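Long-range contacts in glycosyl hydrolase family 2, TIM barrel domain protein (Parabacteroides merdae ATCC 43184, PDB 6DXU), which probably cleaves terminal glucuronic acid from beta-glucuronides, as a family 2 glycoside hydrolase (beta-glucuronidase) of a human gut bacterium: residues Trp645-Gly650 / Arg722-Thr727; Asp654-Leu659 / Cys695-Gly700. All coordinates share one frame; numbering follows the deposited sequence.

Contact 1 of 2, residues Trp645-Gly650 / Arg722-Thr727; sequences WPVRWG and RQEYQT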
loop_
_atom_site.group_PDB
_atom_site.type_symbol
_atom_site.label_atom_id
_atom_site.label_comp_id
_atom_site.label_asym_id
_atom_site.label_seq_id
_atom_site.Cartn_x
_atom_site.Cartn_y
_atom_site.Cartn_z
ATOM N N TRP D 645 57.953 15.950 -20.270
ATOM C CA TRP D 645 59.066 15.578 -19.398
ATOM C C TRP D 645 60.118 16.671 -19.529
ATOM O O TRP D 645 61.013 16.577 -20.384
ATOM C CB TRP D 645 59.631 14.218 -19.797
ATOM C CG TRP D 645 60.593 13.638 -18.808
ATOM C CD1 TRP D 645 60.907 14.135 -17.590
ATOM C CD2 TRP D 645 61.352 12.427 -18.964
ATOM N NE1 TRP D 645 61.808 13.302 -16.959
ATOM C CE2 TRP D 645 62.098 12.250 -17.785
ATOM C CE3 TRP D 645 61.453 11.467 -19.980
ATOM C CZ2 TRP D 645 62.947 11.157 -17.590
ATOM C CZ3 TRP D 645 62.304 10.387 -19.790
ATOM C CH2 TRP D 645 63.043 10.245 -18.598
ATOM N N PRO D 646 60.051 17.728 -18.712
ATOM C CA PRO D 646 60.920 18.893 -18.957
ATOM C C PRO D 646 62.372 18.698 -18.534
ATOM O O PRO D 646 63.284 19.281 -19.145
ATOM C CB PRO D 646 60.248 20.002 -18.136
ATOM C CG PRO D 646 59.529 19.294 -17.055
ATOM C CD PRO D 646 59.033 18.004 -17.681
ATOM N N VAL D 647 62.614 17.882 -17.510
ATOM C CA VAL D 647 63.950 17.725 -16.945
ATOM C C VAL D 647 64.276 16.240 -16.806
ATOM O O VAL D 647 63.671 15.539 -15.982
ATOM C CB VAL D 647 64.103 18.432 -15.591
ATOM C CG1 VAL D 647 65.580 18.489 -15.219
ATOM C CG2 VAL D 647 63.515 19.843 -15.644
ATOM N N ARG D 648 65.236 15.768 -17.599
ATOM C CA ARG D 648 65.837 14.453 -17.419
ATOM C C ARG D 648 67.032 14.535 -16.466
ATOM O O ARG D 648 67.470 15.621 -16.068
ATOM C CB ARG D 648 66.260 13.881 -18.765
ATOM C CG ARG D 648 65.087 13.527 -19.665
ATOM C CD ARG D 648 65.549 12.650 -20.839
ATOM N NE ARG D 648 65.810 11.291 -20.381
ATOM C CZ ARG D 648 65.907 10.232 -21.180
ATOM N NH1 ARG D 648 65.768 10.374 -22.490
ATOM N NH2 ARG D 648 66.129 9.030 -20.656
ATOM N N TRP D 649 67.565 13.375 -16.084
ATOM C CA TRP D 649 68.659 13.395 -15.123
ATOM C C TRP D 649 69.532 12.152 -15.255
ATOM O O TRP D 649 69.153 11.149 -15.867
ATOM C CB TRP D 649 68.143 13.545 -13.681
ATOM C CG TRP D 649 67.376 12.373 -13.145
ATOM C CD1 TRP D 649 67.888 11.297 -12.486
ATOM C CD2 TRP D 649 65.954 12.176 -13.191
ATOM N NE1 TRP D 649 66.881 10.430 -12.134
ATOM C CE2 TRP D 649 65.682 10.946 -12.551
ATOM C CE3 TRP D 649 64.888 12.917 -13.714
ATOM C CZ2 TRP D 649 64.384 10.434 -12.425
ATOM C CZ3 TRP D 649 63.592 12.410 -13.579
ATOM C CH2 TRP D 649 63.357 11.176 -12.950
ATOM N N GLY D 650 70.720 12.244 -14.674
ATOM C CA GLY D 650 71.675 11.158 -14.692
ATOM C C GLY D 650 73.085 11.713 -14.628
ATOM O O GLY D 650 73.296 12.888 -14.349
ATOM N N ARG D 722 62.020 19.736 -26.437
ATOM C CA ARG D 722 63.127 20.332 -25.706
ATOM C C ARG D 722 63.123 19.783 -24.291
ATOM O O ARG D 722 62.069 19.709 -23.650
ATOM C CB ARG D 722 63.024 21.860 -25.699
ATOM C CG ARG D 722 62.977 22.462 -27.098
ATOM C CD ARG D 722 62.915 23.978 -27.044
ATOM N NE ARG D 722 63.173 24.576 -28.352
ATOM N N GLN D 723 64.294 19.382 -23.812
ATOM C CA GLN D 723 64.429 18.833 -22.475
ATOM C C GLN D 723 65.703 19.342 -21.830
ATOM O O GLN D 723 66.759 19.403 -22.472
ATOM C CB GLN D 723 64.471 17.302 -22.479
ATOM C CG GLN D 723 63.206 16.632 -22.948
ATOM C CD GLN D 723 63.298 15.130 -22.824
ATOM O OE1 GLN D 723 64.086 14.492 -23.523
ATOM N NE2 GLN D 723 62.513 14.554 -21.915
ATOM N N GLU D 724 65.589 19.694 -20.559
ATOM C CA GLU D 724 66.742 19.989 -19.736
ATOM C C GLU D 724 67.321 18.697 -19.177
ATOM O O GLU D 724 66.606 17.716 -18.941
ATOM C CB GLU D 724 66.353 20.920 -18.591
ATOM C CG GLU D 724 67.530 21.642 -17.972
ATOM C CD GLU D 724 67.137 22.470 -16.769
ATOM O OE1 GLU D 724 65.962 22.887 -16.691
ATOM O OE2 GLU D 724 68.002 22.690 -15.899
ATOM N N TYR D 725 68.629 18.705 -18.943
ATOM C CA TYR D 725 69.313 17.562 -18.357
ATOM C C TYR D 725 70.040 18.023 -17.104
ATOM O O TYR D 725 70.837 18.968 -17.153
ATOM C CB TYR D 725 70.282 16.928 -19.364
ATOM C CG TYR D 725 70.899 15.622 -18.899
ATOM C CD1 TYR D 725 70.109 14.497 -18.662
ATOM C CD2 TYR D 725 72.275 15.507 -18.723
ATOM C CE1 TYR D 725 70.673 13.303 -18.231
ATOM C CE2 TYR D 725 72.844 14.320 -18.296
ATOM C CZ TYR D 725 72.039 13.218 -18.057
ATOM O OH TYR D 725 72.607 12.030 -17.644
ATOM N N GLN D 726 69.768 17.355 -15.988
ATOM C CA GLN D 726 70.310 17.739 -14.693
ATOM C C GLN D 726 71.251 16.649 -14.211
ATOM O O GLN D 726 70.861 15.483 -14.132
ATOM C CB GLN D 726 69.193 17.964 -13.668
ATOM C CG GLN D 726 69.692 18.204 -12.245
ATOM C CD GLN D 726 68.567 18.561 -11.282
ATOM O OE1 GLN D 726 67.696 19.377 -11.604
ATOM N NE2 GLN D 726 68.585 17.961 -10.094
ATOM N N THR D 727 72.491 17.028 -13.897
ATOM C CA THR D 727 73.441 16.076 -13.337
ATOM C C THR D 727 73.551 16.161 -11.819
ATOM O O THR D 727 74.056 15.221 -11.201
ATOM C CB THR D 727 74.833 16.270 -13.964
ATOM O OG1 THR D 727 75.252 17.630 -13.811
ATOM C CG2 THR D 727 74.785 15.942 -15.455
#
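The carbonyl O of Glu-724 accepts Arg-648 N at 2.7 Å and also takes a CA-H...O contact from Val-647. Pro-646 O and Arg-648 O likewise receive the amides of Glu-724 and Gln-726, and Gly-650 N reaches Gln-726 O over a longer 3.3 Å. This is regular parallel pairing: strand 647-649 forms the edge of a five-stranded mixed sheet and runs beside 722-726, part of strand 715-726, the two short segments turned by 35°. Ahead of strand 647-649, the side chain of Gln-723 takes over from the backbone bonds. With CG anti to the carbonyl carbon (chi1 -65°) and the chain extended beyond it, its amide comes up to Trp-645 O, where NE2 donates a bond of 2.9 Å at 165°, almost exactly in the amide plane. OE1 is taken up by Tyr-697 OH, so both ends of the amide are held. The aliphatic part of Arg-648 passes beside this amide, CD lying 3.6 Å from Gln-723 OE1. Its CG sits over the centre of the Trp-645 ring, 3.7 Å above the plane, while the guanidinium, turned back by the bend at chi3, carries Trp-645 CZ3 over one face and forms a salt bridge to Glu-526. On the face shared with Arg-648, the Tyr-725 ring has Arg-648 CB at its edge and brings OH to 3.1 Å from Gly-650 C, then bonds to Gly-651 O. On the other face, Arg-761 forms a salt bridge with Glu-724 OE2 and a hydrogen bond with Gln-726 OE1. Glu-526, in the TIM-barrel family region, also accepts Trp-649 N and pairs with Lys-656 NZ, so its carboxylate probably balances the buried arginine and that lysine together.

Contact 2 of 2, residues Asp654-Leu659 / Cys695-Gly700; sequences DRKEIL and CVYQEG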
loop_
_atom_site.group_PDB
_atom_site.type_symbol
_atom_site.label_atom_id
_atom_site.label_comp_id
_atom_site.label_asym_id
_atom_site.label_seq_id
_atom_site.Cartn_x
_atom_site.Cartn_y
_atom_site.Cartn_z
ATOM N N ASP D 654 76.332 10.466 -19.581
ATOM C CA ASP D 654 75.587 9.212 -19.669
ATOM C C ASP D 654 74.779 9.190 -20.957
ATOM O O ASP D 654 74.195 10.200 -21.360
ATOM C CB ASP D 654 74.629 9.043 -18.485
ATOM C CG ASP D 654 75.316 8.556 -17.230
ATOM O OD1 ASP D 654 76.561 8.461 -17.229
ATOM O OD2 ASP D 654 74.601 8.275 -16.240
ATOM N N ARG D 655 74.707 8.028 -21.592
ATOM C CA ARG D 655 73.909 7.892 -22.805
ATOM C C ARG D 655 72.484 7.517 -22.403
ATOM O O ARG D 655 72.236 6.426 -21.881
ATOM C CB ARG D 655 74.536 6.884 -23.761
ATOM C CG ARG D 655 75.756 7.473 -24.481
ATOM C CD ARG D 655 76.226 6.601 -25.619
ATOM N NE ARG D 655 77.171 7.279 -26.511
ATOM C CZ ARG D 655 78.470 7.429 -26.259
ATOM N NH1 ARG D 655 78.992 6.961 -25.130
ATOM N NH2 ARG D 655 79.247 8.049 -27.134
ATOM N N LYS D 656 71.565 8.458 -22.588
ATOM C CA LYS D 656 70.184 8.295 -22.164
ATOM C C LYS D 656 69.357 7.669 -23.271
ATOM O O LYS D 656 69.488 8.032 -24.446
ATOM C CB LYS D 656 69.579 9.645 -21.778
ATOM C CG LYS D 656 70.400 10.416 -20.764
ATOM C CD LYS D 656 70.600 9.614 -19.491
ATOM C CE LYS D 656 69.276 9.330 -18.808
ATOM N NZ LYS D 656 69.449 8.731 -17.463
ATOM N N GLU D 657 68.474 6.754 -22.881
ATOM C CA GLU D 657 67.582 6.131 -23.844
ATOM C C GLU D 657 66.512 7.121 -24.290
ATOM O O GLU D 657 65.890 7.800 -23.463
ATOM C CB GLU D 657 66.936 4.891 -23.236
ATOM C CG GLU D 657 66.091 4.099 -24.228
ATOM C CD GLU D 657 65.665 2.747 -23.670
ATOM O OE1 GLU D 657 65.075 2.717 -22.579
ATOM O OE2 GLU D 657 65.928 1.712 -24.318
ATOM N N ILE D 658 66.324 7.217 -25.604
ATOM C CA ILE D 658 65.278 8.021 -26.220
ATOM C C ILE D 658 64.416 7.083 -27.051
ATOM O O ILE D 658 64.941 6.342 -27.894
ATOM C CB ILE D 658 65.863 9.144 -27.100
ATOM C CG1 ILE D 658 66.683 10.125 -26.245
ATOM C CG2 ILE D 658 64.753 9.867 -27.856
ATOM C CD1 ILE D 658 67.431 11.167 -27.075
ATOM N N LEU D 659 63.107 7.091 -26.792
ATOM C CA LEU D 659 62.139 6.277 -27.514
ATOM C C LEU D 659 61.331 7.161 -28.448
ATOM O O LEU D 659 60.927 8.265 -28.073
ATOM C CB LEU D 659 61.186 5.554 -26.539
ATOM C CG LEU D 659 61.812 4.691 -25.448
ATOM C CD1 LEU D 659 60.735 4.040 -24.583
ATOM C CD2 LEU D 659 62.737 3.649 -26.066
ATOM N N CYS D 695 71.662 8.373 -26.268
ATOM C CA CYS D 695 72.342 9.596 -26.667
ATOM C C CYS D 695 72.792 10.402 -25.460
ATOM O O CYS D 695 72.156 10.387 -24.404
ATOM C CB CYS D 695 71.436 10.473 -27.528
ATOM S SG CYS D 695 70.631 9.586 -28.831
ATOM N N VAL D 696 73.885 11.143 -25.647
ATOM C CA VAL D 696 74.402 12.020 -24.601
ATOM C C VAL D 696 73.618 13.326 -24.616
ATOM O O VAL D 696 73.441 13.946 -25.672
ATOM C CB VAL D 696 75.906 12.273 -24.804
ATOM C CG1 VAL D 696 76.424 13.294 -23.804
ATOM C CG2 VAL D 696 76.680 10.971 -24.675
ATOM N N TYR D 697 73.116 13.723 -23.448
ATOM C CA TYR D 697 72.520 15.037 -23.245
ATOM C C TYR D 697 73.560 15.990 -22.672
ATOM O O TYR D 697 74.349 15.610 -21.805
ATOM C CB TYR D 697 71.348 14.969 -22.261
ATOM C CG TYR D 697 70.033 14.461 -22.796
ATOM C CD1 TYR D 697 68.912 15.296 -22.850
ATOM C CD2 TYR D 697 69.891 13.146 -23.212
ATOM C CE1 TYR D 697 67.684 14.827 -23.322
ATOM C CE2 TYR D 697 68.673 12.667 -23.680
ATOM C CZ TYR D 697 67.576 13.509 -23.734
ATOM O OH TYR D 697 66.381 13.023 -24.207
ATOM N N GLN D 698 73.510 17.244 -23.108
ATOM C CA GLN D 698 74.334 18.287 -22.501
ATOM C C GLN D 698 73.652 18.793 -21.236
ATOM O O GLN D 698 72.431 18.984 -21.212
ATOM C CB GLN D 698 74.537 19.438 -23.489
ATOM C CG GLN D 698 75.279 19.005 -24.730
ATOM C CD GLN D 698 76.690 18.565 -24.428
ATOM O OE1 GLN D 698 77.359 19.154 -23.584
ATOM N NE2 GLN D 698 77.108 17.458 -25.035
ATOM N N GLU D 699 74.435 19.006 -20.178
ATOM C CA GLU D 699 73.888 19.637 -18.979
ATOM C C GLU D 699 73.281 20.983 -19.356
ATOM O O GLU D 699 73.947 21.826 -19.960
ATOM C CB GLU D 699 74.972 19.798 -17.915
ATOM C CG GLU D 699 74.443 20.140 -16.526
ATOM C CD GLU D 699 75.553 20.293 -15.493
ATOM N N GLY D 700 72.001 21.170 -19.036
ATOM C CA GLY D 700 71.259 22.302 -19.559
ATOM C C GLY D 700 70.241 21.872 -20.595
ATOM O O GLY D 700 69.776 20.729 -20.568
HETATM O O HOH W 1 73.873 12.706 -21.131
#
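The Tyr-697 ring meets Lys-656 and Ile-658 of strand 655-662. Lys-656 comes at about a right angle, CB standing 3.7 Å from Tyr-697 CE2 and CG equally close to CD2; bends at chi2 and chi3 (-58° and -63°) then fold the lysine chain away, taking NZ to Trp-649 O and Glu-526. Ile-658 crosses the phenol obliquely, its CD1 3.6 Å from Tyr-697 OH, and the same methyl touches Cys-695 SG at 4.0 Å. The two segments belong to a small antiparallel sheet in the DUF4982 region, with 655-662 in the middle and 692-696 at one edge; Ile-658 and Cys-695 both pack on Leu-669 and Val-671 of the neighbouring sheet. Lys-656 and Cys-695 are a hydrogen-bonded pair: Lys-656 N comes to Cys-695 O at 2.7 Å, and Cys-695 N returns a bond of 2.9 Å to Lys-656 O. A water also bridges the segments, donating to Asp-654 O and accepting from Tyr-697 N. A leucine in place of Tyr-697 would probably leave Gln-723 OE1 and Arg-648 NH1 without the hydroxyl they share and cost Ile-658 its contact with the phenol oxygen. Val-696 CG2 lies 3.6 Å from Arg-655 CG and over one face of the guanidinium, offset toward its rim.

Overall arrangement
Along the chain, 645-650 comes first and passes by a short turn into 654-659. The chain then forms the hairpin of strands 666-671 and 674-680 before returning at 695-700, where contact 2 closes a loop of 35 residues. Strands 700-710 and 715-726 follow, and the latter brings 722-727 back to 645-650, so contact 1 closes a longer loop with contact 2 nested inside. The two loops do not cross. Contact 1 adds an edge strand to the five-stranded sheet, contact 2 joins two strands of the three-stranded sheet, and their centres lie about 8 Å apart. Arg-648 NH1 links them, 2.8 Å from Glu-657 O, in a probable hydrogen bond between the sheets.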